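Local coordinates for protein GH5 (Bacteroidetes bacterium AC2a, PDB 4YHE) that probably hydrolyses beta-glucosidic bonds of cellulose as a family 5 glycoside hydrolase built on a (beta/alpha)8 barrel, at residues D25-G30 / G116-D121; S32-T35 / K40-T43; M65-N70 / A75-W80; L122-A125 / E130-Q133. All coordinates share one frame; numbering follows the deposited sequence.

Interaction 1: residues D25-G30 / G116-D121; sequences DAHYDG and GSHWLD
G30 and S117 bring the two backbones nearest to each other, with their CA atoms 5.2 Å apart, and no hydrogen bond crosses between 25-30 and 116-121. Both are beta-alpha loops of a (beta/alpha)8 barrel: the first follows strand 16-20 and the second leads from strand 97-101 to helix 122-127. Segment 25-30 forms one arm and the turn of a small beta hairpin, strand 27-28 against 31-32. D29 and G30, both at positive phi, fit a type I' turn. At this turn S117 approaches with its hydroxyl, OG lying 3.4 Å from G30 CA, a spot where any CB on G30 would collide with it. The same turn is fastened from beside the second segment, since S114 OG hydrogen-bonds both G30 N and H27 ND1.

Two imidazoles make the rest of the contact. H27 CE1 meets H118 CE1 at 3.7 Å, and the ring planes stand 84° apart with centroids separated by 5.5 Å, so the pair is an oblique encounter rather than a stack. H27 CE1 comes to the rim of the H118 ring, near its plane. The H27 ring reaches across because its CG sits between the backbone N and the carbonyl carbon (chi1 61°). H118 NE2, hydrogen-bonded to T112 OG1, lies 4.0 Å from H27 CE1.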
loop_
_atom_site.group_PDB
_atom_site.type_symbol
_atom_site.label_atom_id
_atom_site.label_comp_id
_atom_site.label_asym_id
_atom_site.label_seq_id
_atom_site.Cartn_x
_atom_site.Cartn_y
_atom_site.Cartn_z
ATOM N N ASP A 25 -6.758 -5.741 8.891
ATOM C CA ASP A 25 -6.251 -4.519 9.509
ATOM C C ASP A 25 -7.243 -3.838 10.481
ATOM O O ASP A 25 -6.837 -2.953 11.236
ATOM C CB ASP A 25 -5.804 -3.516 8.425
ATOM C CG ASP A 25 -6.810 -3.399 7.245
ATOM O OD1 ASP A 25 -7.295 -4.439 6.721
ATOM O OD2 ASP A 25 -7.080 -2.272 6.808
ATOM N N ALA A 26 -8.520 -4.222 10.433
ATOM C CA ALA A 26 -9.581 -3.560 11.179
ATOM C C ALA A 26 -9.393 -3.871 12.669
ATOM O O ALA A 26 -9.014 -4.988 13.035
ATOM C CB ALA A 26 -10.929 -4.073 10.730
ATOM N N HIS A 27 -9.661 -2.894 13.514
ATOM C CA HIS A 27 -9.457 -3.071 14.933
ATOM C C HIS A 27 -10.298 -2.091 15.724
ATOM O O HIS A 27 -10.736 -1.069 15.223
ATOM C CB HIS A 27 -8.010 -2.816 15.277
ATOM C CG HIS A 27 -7.575 -1.420 14.955
ATOM N ND1 HIS A 27 -7.543 -0.422 15.904
ATOM C CD2 HIS A 27 -7.201 -0.844 13.788
ATOM C CE1 HIS A 27 -7.159 0.709 15.338
ATOM N NE2 HIS A 27 -6.946 0.481 14.054
ATOM N N TYR A 28 -10.509 -2.436 16.983
ATOM C CA TYR A 28 -11.050 -1.488 17.945
ATOM C C TYR A 28 -10.766 -2.021 19.334
ATOM O O TYR A 28 -10.576 -3.234 19.534
ATOM C CB TYR A 28 -12.536 -1.210 17.719
ATOM C CG TYR A 28 -13.431 -2.429 17.668
ATOM C CD1 TYR A 28 -13.921 -3.028 18.837
ATOM C CD2 TYR A 28 -13.788 -2.992 16.453
ATOM C CE1 TYR A 28 -14.747 -4.143 18.795
ATOM C CE2 TYR A 28 -14.604 -4.095 16.394
ATOM C CZ TYR A 28 -15.082 -4.674 17.554
ATOM O OH TYR A 28 -15.892 -5.765 17.439
ATOM N N ASP A 29 -10.651 -1.087 20.280
ATOM C CA ASP A 29 -10.367 -1.426 21.690
ATOM C C ASP A 29 -9.100 -2.269 21.833
ATOM O O ASP A 29 -8.975 -3.058 22.757
ATOM C CB ASP A 29 -11.577 -2.137 22.329
ATOM C CG ASP A 29 -12.856 -1.306 22.247
ATOM O OD1 ASP A 29 -12.785 -0.056 22.244
ATOM O OD2 ASP A 29 -13.943 -1.900 22.160
ATOM N N GLY A 30 -8.150 -2.080 20.918
ATOM C CA GLY A 30 -6.847 -2.725 21.016
ATOM C C GLY A 30 -6.700 -4.108 20.418
ATOM O O GLY A 30 -5.690 -4.787 20.644
ATOM N N GLY A 116 -4.340 4.364 22.864
ATOM C CA GLY A 116 -3.429 3.782 23.849
ATOM C C GLY A 116 -2.843 2.415 23.509
ATOM O O GLY A 116 -1.977 1.930 24.225
ATOM N N SER A 117 -3.306 1.763 22.440
ATOM C CA SER A 117 -2.858 0.398 22.169
ATOM C C SER A 117 -1.821 0.300 21.023
ATOM O O SER A 117 -1.360 -0.791 20.688
ATOM C CB SER A 117 -4.063 -0.483 21.819
ATOM O OG SER A 117 -5.028 -0.516 22.861
ATOM N N HIS A 118 -1.430 1.431 20.455
ATOM C CA HIS A 118 -0.525 1.416 19.293
ATOM C C HIS A 118 0.918 1.393 19.797
ATOM O O HIS A 118 1.530 2.429 20.078
ATOM C CB HIS A 118 -0.826 2.595 18.359
ATOM C CG HIS A 118 -2.208 2.546 17.774
ATOM N ND1 HIS A 118 -2.517 1.819 16.643
ATOM C CD2 HIS A 118 -3.372 3.102 18.185
ATOM C CE1 HIS A 118 -3.805 1.939 16.375
ATOM N NE2 HIS A 118 -4.347 2.717 17.291
ATOM N N TRP A 119 1.427 0.176 19.953
ATOM C CA TRP A 119 2.764 -0.057 20.530
ATOM C C TRP A 119 3.859 0.467 19.605
ATOM O O TRP A 119 4.917 0.872 20.070
ATOM C CB TRP A 119 2.990 -1.541 20.822
ATOM C CG TRP A 119 2.885 -2.407 19.590
ATOM C CD1 TRP A 119 1.757 -3.001 19.103
ATOM C CD2 TRP A 119 3.955 -2.789 18.708
ATOM N NE1 TRP A 119 2.055 -3.704 17.938
ATOM C CE2 TRP A 119 3.391 -3.584 17.679
ATOM C CE3 TRP A 119 5.326 -2.509 18.671
ATOM C CZ2 TRP A 119 4.146 -4.112 16.641
ATOM C CZ3 TRP A 119 6.074 -3.024 17.638
ATOM C CH2 TRP A 119 5.487 -3.835 16.636
ATOM N N LEU A 120 3.593 0.466 18.297
ATOM C CA LEU A 120 4.550 0.942 17.316
ATOM C C LEU A 120 4.449 2.473 17.187
ATOM O O LEU A 120 3.720 3.008 16.351
ATOM C CB LEU A 120 4.259 0.199 16.009
ATOM C CG LEU A 120 5.202 0.356 14.851
ATOM C CD1 LEU A 120 6.646 0.103 15.265
ATOM C CD2 LEU A 120 4.760 -0.613 13.745
ATOM N N ASP A 121 5.166 3.174 18.078
ATOM C CA ASP A 121 4.887 4.563 18.414
ATOM C C ASP A 121 6.103 5.414 18.081
ATOM O O ASP A 121 7.067 5.431 18.830
ATOM C CB ASP A 121 4.575 4.642 19.924
ATOM C CG ASP A 121 4.103 6.009 20.378
ATOM O OD1 ASP A 121 4.498 7.051 19.811
ATOM O OD2 ASP A 121 3.359 6.055 21.373
#

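Interaction 2: residues S32-T35 / K40-T43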
loop_
_atom_site.group_PDB
_atom_site.type_symbol
_atom_site.label_atom_id
_atom_site.label_comp_id
_atom_site.label_asym_id
_atom_site.label_seq_id
_atom_site.Cartn_x
_atom_site.Cartn_y
_atom_site.Cartn_z
ATOM N N SER A 32 -7.420 -6.467 16.723
ATOM C CA SER A 32 -7.892 -6.604 15.345
ATOM C C SER A 32 -8.811 -7.805 15.202
ATOM O O SER A 32 -8.679 -8.806 15.933
ATOM C CB SER A 32 -6.726 -6.675 14.350
ATOM O OG SER A 32 -5.796 -7.660 14.708
ATOM N N TYR A 33 -9.792 -7.661 14.313
ATOM C CA TYR A 33 -10.751 -8.719 13.991
ATOM C C TYR A 33 -11.141 -8.529 12.517
ATOM O O TYR A 33 -11.455 -7.397 12.086
ATOM C CB TYR A 33 -12.037 -8.655 14.843
ATOM C CG TYR A 33 -11.975 -7.965 16.216
ATOM C CD1 TYR A 33 -12.059 -6.567 16.323
ATOM C CD2 TYR A 33 -11.933 -8.708 17.402
ATOM C CE1 TYR A 33 -12.041 -5.940 17.555
ATOM C CE2 TYR A 33 -11.929 -8.088 18.647
ATOM C CZ TYR A 33 -11.970 -6.690 18.717
ATOM O OH TYR A 33 -11.946 -6.029 19.946
ATOM N N GLU A 34 -11.144 -9.611 11.764
ATOM C CA GLU A 34 -11.329 -9.524 10.324
ATOM C C GLU A 34 -12.624 -8.793 9.959
ATOM O O GLU A 34 -12.647 -7.998 9.022
ATOM C CB GLU A 34 -11.320 -10.905 9.689
ATOM C CG GLU A 34 -11.266 -10.820 8.185
ATOM C CD GLU A 34 -11.137 -12.166 7.525
ATOM O OE1 GLU A 34 -11.000 -13.176 8.232
ATOM O OE2 GLU A 34 -11.216 -12.202 6.285
ATOM N N THR A 35 -13.715 -9.109 10.675
ATOM C CA THR A 35 -15.026 -8.493 10.424
ATOM C C THR A 35 -15.318 -7.217 11.223
ATOM O O THR A 35 -16.446 -6.705 11.185
ATOM C CB THR A 35 -16.185 -9.491 10.680
ATOM O OG1 THR A 35 -16.227 -9.863 12.068
ATOM C CG2 THR A 35 -16.042 -10.731 9.818
ATOM N N LYS A 40 -17.385 -8.824 5.492
ATOM C CA LYS A 40 -17.398 -10.246 5.750
ATOM C C LYS A 40 -16.048 -10.873 5.443
ATOM O O LYS A 40 -15.229 -10.314 4.692
ATOM C CB LYS A 40 -18.556 -10.923 5.015
ATOM C CG LYS A 40 -19.898 -10.396 5.511
ATOM C CD LYS A 40 -21.090 -11.120 4.905
ATOM C CE LYS A 40 -22.412 -10.569 5.468
ATOM N NZ LYS A 40 -22.581 -9.082 5.502
ATOM N N ALA A 41 -15.817 -12.050 6.003
ATOM C CA ALA A 41 -14.501 -12.683 5.903
ATOM C C ALA A 41 -14.213 -13.102 4.458
ATOM O O ALA A 41 -15.137 -13.469 3.744
ATOM C CB ALA A 41 -14.407 -13.885 6.830
ATOM N N ALA A 42 -12.937 -13.069 4.060
ATOM C CA ALA A 42 -12.591 -13.404 2.686
ATOM C C ALA A 42 -12.674 -14.903 2.471
ATOM O O ALA A 42 -12.513 -15.687 3.404
ATOM C CB ALA A 42 -11.222 -12.864 2.338
ATOM N N THR A 43 -12.945 -15.300 1.230
ATOM C CA THR A 43 -13.024 -16.697 0.879
ATOM C C THR A 43 -12.167 -16.941 -0.345
ATOM O O THR A 43 -11.621 -16.018 -0.920
ATOM C CB THR A 43 -14.485 -17.115 0.535
ATOM O OG1 THR A 43 -14.965 -16.465 -0.669
ATOM C CG2 THR A 43 -15.398 -16.804 1.679
#
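The connection between the small hairpin 27-28/31-32 and helix 44-53, part of the first beta-alpha unit of the barrel, folds back on itself where E34 meets A41 and A42. One hydrogen bond carries the contact: A42 N donates to E34 OE2 over 2.9 Å, nearly straight at 165°. It arrives on the syn side of the carboxylate oxygen, tilted 34° out of the carboxylate plane. The glutamate spans the gap as an extended chain, its CG anti to the backbone N (chi1 -170°), which lays the carboxylate alongside A41. There OE2 lies 3.3 Å from A41 CA, and the methyl CB of A41 is 3.6 Å from the same oxygen. T35 adds a looser touch, its CG2 standing 4.0 Å from A41 N.

Partners elsewhere in the chain complete the polar network. E34 OE1 forms a salt bridge with R83 NE, E34 OE2 also hydrogen-bonds Q23 NE2, and R83 NH2 and Q23 NE2 in turn reach A42 O and K40 O. Shortening E34 to an alanine is likely to leave A42 N and the R83 guanidinium without their carboxylate mate. With both oxygens engaged, one by an arginine and the other by two N-H donors, the carboxylate is likely to stay ionised and fixed in its rotation, tying this loop to helix 78-93.

Interaction 3: residues M65-N70 / A75-W80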
loop_
_atom_site.group_PDB
_atom_site.type_symbol
_atom_site.label_atom_id
_atom_site.label_comp_id
_atom_site.label_asym_id
_atom_site.label_seq_id
_atom_site.Cartn_x
_atom_site.Cartn_y
_atom_site.Cartn_z
ATOM N N MET A 65 -1.868 -6.056 16.685
ATOM C CA MET A 65 -2.331 -5.571 17.955
ATOM C C MET A 65 -3.520 -6.385 18.474
ATOM O O MET A 65 -4.507 -6.560 17.769
ATOM C CB MET A 65 -2.728 -4.109 17.678
ATOM C CG MET A 65 -2.964 -3.227 18.853
ATOM S SD MET A 65 -3.335 -1.576 18.250
ATOM C CE MET A 65 -5.002 -1.841 17.668
ATOM N N GLY A 66 -3.405 -6.887 19.710
ATOM C CA GLY A 66 -4.431 -7.752 20.328
ATOM C C GLY A 66 -4.078 -9.240 20.223
ATOM O O GLY A 66 -4.664 -10.051 20.932
ATOM N N HIS A 67 -3.129 -9.592 19.346
ATOM C CA HIS A 67 -2.753 -10.984 19.096
ATOM C C HIS A 67 -1.323 -11.217 19.416
ATOM O O HIS A 67 -0.769 -12.208 19.002
ATOM C CB HIS A 67 -3.016 -11.374 17.633
ATOM C CG HIS A 67 -4.393 -11.047 17.190
ATOM N ND1 HIS A 67 -5.488 -11.783 17.582
ATOM C CD2 HIS A 67 -4.871 -10.018 16.460
ATOM C CE1 HIS A 67 -6.582 -11.231 17.093
ATOM N NE2 HIS A 67 -6.232 -10.171 16.387
ATOM N N ILE A 68 -0.731 -10.300 20.176
ATOM C CA ILE A 68 0.676 -10.339 20.483
ATOM C C ILE A 68 0.804 -10.534 21.998
ATOM O O ILE A 68 0.214 -9.785 22.792
ATOM C CB ILE A 68 1.383 -9.028 20.060
ATOM C CG1 ILE A 68 1.128 -8.720 18.572
ATOM C CG2 ILE A 68 2.882 -9.144 20.294
ATOM C CD1 ILE A 68 1.540 -7.327 18.159
ATOM N N GLY A 69 1.575 -11.530 22.395
ATOM C CA GLY A 69 1.762 -11.805 23.826
ATOM C C GLY A 69 2.676 -10.788 24.479
ATOM O O GLY A 69 3.205 -9.882 23.820
ATOM N N ASN A 70 2.889 -10.960 25.784
ATOM C CA ASN A 70 3.745 -10.065 26.548
ATOM C C ASN A 70 5.191 -10.173 26.128
ATOM O O ASN A 70 5.623 -11.186 25.566
ATOM C CB ASN A 70 3.624 -10.357 28.068
ATOM C CG ASN A 70 2.259 -9.997 28.621
ATOM O OD1 ASN A 70 1.515 -9.242 28.003
ATOM N ND2 ASN A 70 1.911 -10.551 29.781
ATOM N N ALA A 75 4.730 -13.370 21.704
ATOM C CA ALA A 75 4.241 -14.536 20.975
ATOM C C ALA A 75 2.964 -14.181 20.206
ATOM O O ALA A 75 2.038 -13.614 20.784
ATOM C CB ALA A 75 3.967 -15.696 21.937
ATOM N N ILE A 76 2.915 -14.517 18.916
ATOM C CA ILE A 76 1.730 -14.254 18.127
ATOM C C ILE A 76 0.737 -15.390 18.304
ATOM O O ILE A 76 1.074 -16.548 18.110
ATOM C CB ILE A 76 2.048 -14.154 16.618
ATOM C CG1 ILE A 76 2.998 -12.971 16.350
ATOM C CG2 ILE A 76 0.755 -14.042 15.807
ATOM C CD1 ILE A 76 3.465 -12.917 14.912
ATOM N N GLU A 77 -0.496 -15.038 18.616
ATOM C CA GLU A 77 -1.582 -15.988 18.796
ATOM C C GLU A 77 -1.706 -16.875 17.559
ATOM O O GLU A 77 -1.811 -16.377 16.436
ATOM C CB GLU A 77 -2.833 -15.166 19.058
ATOM C CG GLU A 77 -4.124 -15.899 19.266
ATOM C CD GLU A 77 -5.271 -15.000 18.852
ATOM O OE1 GLU A 77 -5.368 -13.877 19.409
ATOM O OE2 GLU A 77 -6.023 -15.392 17.926
ATOM N N ARG A 78 -1.658 -18.194 17.738
ATOM C CA ARG A 78 -1.604 -19.083 16.565
ATOM C C ARG A 78 -2.797 -18.986 15.656
ATOM O O ARG A 78 -2.655 -19.087 14.442
ATOM C CB ARG A 78 -1.459 -20.556 16.959
ATOM C CG ARG A 78 -1.356 -21.449 15.721
ATOM C CD ARG A 78 -0.385 -22.581 15.915
ATOM N NE ARG A 78 -1.063 -23.816 16.267
ATOM C CZ ARG A 78 -0.467 -24.853 16.853
ATOM N NH1 ARG A 78 0.822 -24.803 17.178
ATOM N NH2 ARG A 78 -1.170 -25.943 17.130
ATOM N N GLY A 79 -3.992 -18.833 16.214
ATOM C CA GLY A 79 -5.187 -18.738 15.380
ATOM C C GLY A 79 -5.126 -17.558 14.419
ATOM O O GLY A 79 -5.551 -17.650 13.253
ATOM N N TRP A 80 -4.574 -16.446 14.892
ATOM C CA TRP A 80 -4.466 -15.233 14.053
ATOM C C TRP A 80 -3.490 -15.470 12.917
ATOM O O TRP A 80 -3.816 -15.235 11.746
ATOM C CB TRP A 80 -4.033 -14.040 14.887
ATOM C CG TRP A 80 -4.068 -12.756 14.153
ATOM C CD1 TRP A 80 -2.996 -11.983 13.798
ATOM C CD2 TRP A 80 -5.226 -12.060 13.714
ATOM N NE1 TRP A 80 -3.427 -10.866 13.131
ATOM C CE2 TRP A 80 -4.792 -10.881 13.074
ATOM C CE3 TRP A 80 -6.596 -12.330 13.762
ATOM C CZ2 TRP A 80 -5.673 -9.977 12.508
ATOM C CZ3 TRP A 80 -7.469 -11.418 13.205
ATOM C CH2 TRP A 80 -7.009 -10.255 12.600
HETATM O O HOH W 1 -4.531 -13.468 21.642
HETATM O O HOH W 2 4.630 -13.521 24.393
#
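H67 is gripped by E77 at its rim and W80 over one face. H67 ND1 donates to E77 OE1 over 2.8 Å at 170°. The oxygen lies in the ring plane of the histidine, while seen from the glutamate the donor stands above the carboxylate plane. Against the flat side, the H67 ring and the five-membered ring of W80 make an offset stack, centroids 3.8 Å apart and planes only 6° from parallel. W80 CD2 sits over the imidazole centre, and W80 CB adds a CH-pi contact to the same face. The chi1 of -173° swings CG of the tryptophan away from its own backbone N, and the indole leans back from the first turn of helix 78-93 toward 65-70.

The backbones hold this pair in place. E77 N donates to H67 O over 2.9 Å and G69 N to A75 O over 2.7 Å, flanking I68 and I76 as a single antiparallel bridge, a non-hydrogen-bonded pair. The bridge closes the loop that joins barrel strand 57-60 to helix 78-93, and E77 is the N-cap residue of that helix. Beyond G69, a water accepts from A75 N and donates to N70 O.

Farther out, H67 NE2 hydrogen-bonds S32 O, so both ring nitrogens are engaged, which probably holds the imidazole in this orientation. Were W80 a leucine, the imidazole would probably lose its parallel aromatic partner and a gap would open beside S32. W64 meets the W80 ring at close to a right angle.

Interaction 4: residues L122-A125 / E130-Q133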
loop_
_atom_site.group_PDB
_atom_site.type_symbol
_atom_site.label_atom_id
_atom_site.label_comp_id
_atom_site.label_asym_id
_atom_site.label_seq_id
_atom_site.Cartn_x
_atom_site.Cartn_y
_atom_site.Cartn_z
ATOM N N LEU A 122 6.052 6.135 16.964
ATOM C CA LEU A 122 7.235 6.847 16.495
ATOM C C LEU A 122 7.674 8.030 17.410
ATOM O O LEU A 122 8.831 8.120 17.757
ATOM C CB LEU A 122 7.050 7.300 15.042
ATOM C CG LEU A 122 8.255 8.052 14.451
ATOM C CD1 LEU A 122 9.459 7.153 14.300
ATOM C CD2 LEU A 122 7.861 8.646 13.115
ATOM N N PRO A 123 6.756 8.942 17.770
ATOM C CA PRO A 123 7.189 10.016 18.683
ATOM C C PRO A 123 7.742 9.487 20.000
ATOM O O PRO A 123 8.746 10.010 20.497
ATOM C CB PRO A 123 5.901 10.816 18.929
ATOM C CG PRO A 123 5.058 10.547 17.720
ATOM C CD PRO A 123 5.372 9.145 17.306
ATOM N N ALA A 124 7.121 8.451 20.545
ATOM C CA ALA A 124 7.628 7.816 21.773
ATOM C C ALA A 124 9.048 7.281 21.618
ATOM O O ALA A 124 9.882 7.400 22.529
ATOM C CB ALA A 124 6.690 6.712 22.236
ATOM N N ALA A 125 9.345 6.730 20.442
ATOM C CA ALA A 125 10.684 6.239 20.127
ATOM C C ALA A 125 11.739 7.336 19.948
ATOM O O ALA A 125 12.916 7.148 20.296
ATOM C CB ALA A 125 10.624 5.410 18.845
ATOM N N GLU A 130 15.454 4.217 24.982
ATOM C CA GLU A 130 15.038 2.975 25.615
ATOM C C GLU A 130 13.663 2.528 25.096
ATOM O O GLU A 130 13.417 1.353 24.947
ATOM C CB GLU A 130 15.062 3.100 27.135
ATOM C CG GLU A 130 16.463 3.444 27.647
ATOM C CD GLU A 130 16.629 3.262 29.146
ATOM O OE1 GLU A 130 17.741 2.869 29.567
ATOM O OE2 GLU A 130 15.662 3.523 29.899
ATOM N N ARG A 131 12.771 3.457 24.782
ATOM C CA ARG A 131 11.505 3.054 24.143
ATOM C C ARG A 131 11.747 2.522 22.708
ATOM O O ARG A 131 11.160 1.521 22.279
ATOM C CB ARG A 131 10.500 4.207 24.155
ATOM C CG ARG A 131 9.117 3.863 23.610
ATOM C CD ARG A 131 8.357 2.829 24.465
ATOM N NE ARG A 131 7.248 2.255 23.703
ATOM C CZ ARG A 131 6.024 2.766 23.583
ATOM N NH1 ARG A 131 5.669 3.886 24.207
ATOM N NH2 ARG A 131 5.134 2.128 22.812
ATOM N N ASN A 132 12.639 3.180 21.992
ATOM C CA ASN A 132 12.991 2.772 20.632
ATOM C C ASN A 132 13.560 1.346 20.605
ATOM O O ASN A 132 13.189 0.523 19.752
ATOM C CB ASN A 132 13.990 3.787 20.038
ATOM C CG ASN A 132 14.189 3.614 18.541
ATOM O OD1 ASN A 132 13.341 3.062 17.849
ATOM N ND2 ASN A 132 15.317 4.094 18.038
ATOM N N GLN A 133 14.451 1.058 21.546
ATOM C CA GLN A 133 14.983 -0.291 21.742
ATOM C C GLN A 133 13.890 -1.344 21.967
ATOM O O GLN A 133 13.983 -2.436 21.422
ATOM C CB GLN A 133 15.976 -0.325 22.933
ATOM C CG GLN A 133 17.417 0.040 22.563
ATOM C CD GLN A 133 18.280 0.539 23.736
ATOM O OE1 GLN A 133 17.928 0.405 24.922
ATOM N NE2 GLN A 133 19.426 1.125 23.398
#
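A124 and A125 of helix 122-127 pack against R131 and N132 of helix 129-149 at a helix-helix corner, which follows the third strand of the (beta/alpha)8 barrel, 97-101. No hydrogen bond spans the two segments; van der Waals contact accounts for the 187 Å² they bury.

The closely packed part lies between A125 and N132, both buried. Their CA atoms come within 4.2 Å, the nearest backbone approach of the contact, and A125 O is 3.5 Å from N132 CB. Beside this, the A125 methyl CB rests 3.7 Å from N132 OD1, a closeness that the small alanine side chain permits. The carboxamide is turned onward by an anti first torsion (chi1 -168°) and has its polar partners in helix 181-199: OD1 takes the indole N-H of W189, while ND2 reaches E188 OE1. Both ends of the amide are thus satisfied and its rotation is set.

The R131 side is the more solvent-exposed one, where A124 and R131 are only partly covered and E130 and Q133 lie at the surface. R131 is bent at its second torsion (chi2 65°), which carries the chain over the A124 side of helix 122-127, R131 CG passing 3.8 Å from A124 O. Its guanidinium has a weak hydrogen bond from NH2 to W119 O and meets the A124 methyl obliquely, R131 NH1 lying 3.6 Å from A124 CB.

How the interactions relate
Interactions 1, 2 and 3 converge on the small hairpin. From interaction 2, S32 O lies 2.8 Å from H67 NE2 of interaction 3, and Y33 N lies 3.1 Å from A26 O of interaction 1. M65 of interaction 3 touches interaction 1, its SD 3.2 Å from S117 O. Interaction 4 continues from interaction 1 along the chain, where W119 O comes 3.0 Å from R131 NH2, but it is remote from interaction 2, with centres about 31 Å apart. The first three contacts thus tie together loops after barrel strands 16-20, 57-60 and 97-101, at the C-terminal barrel end where family 5 enzymes carry their active site.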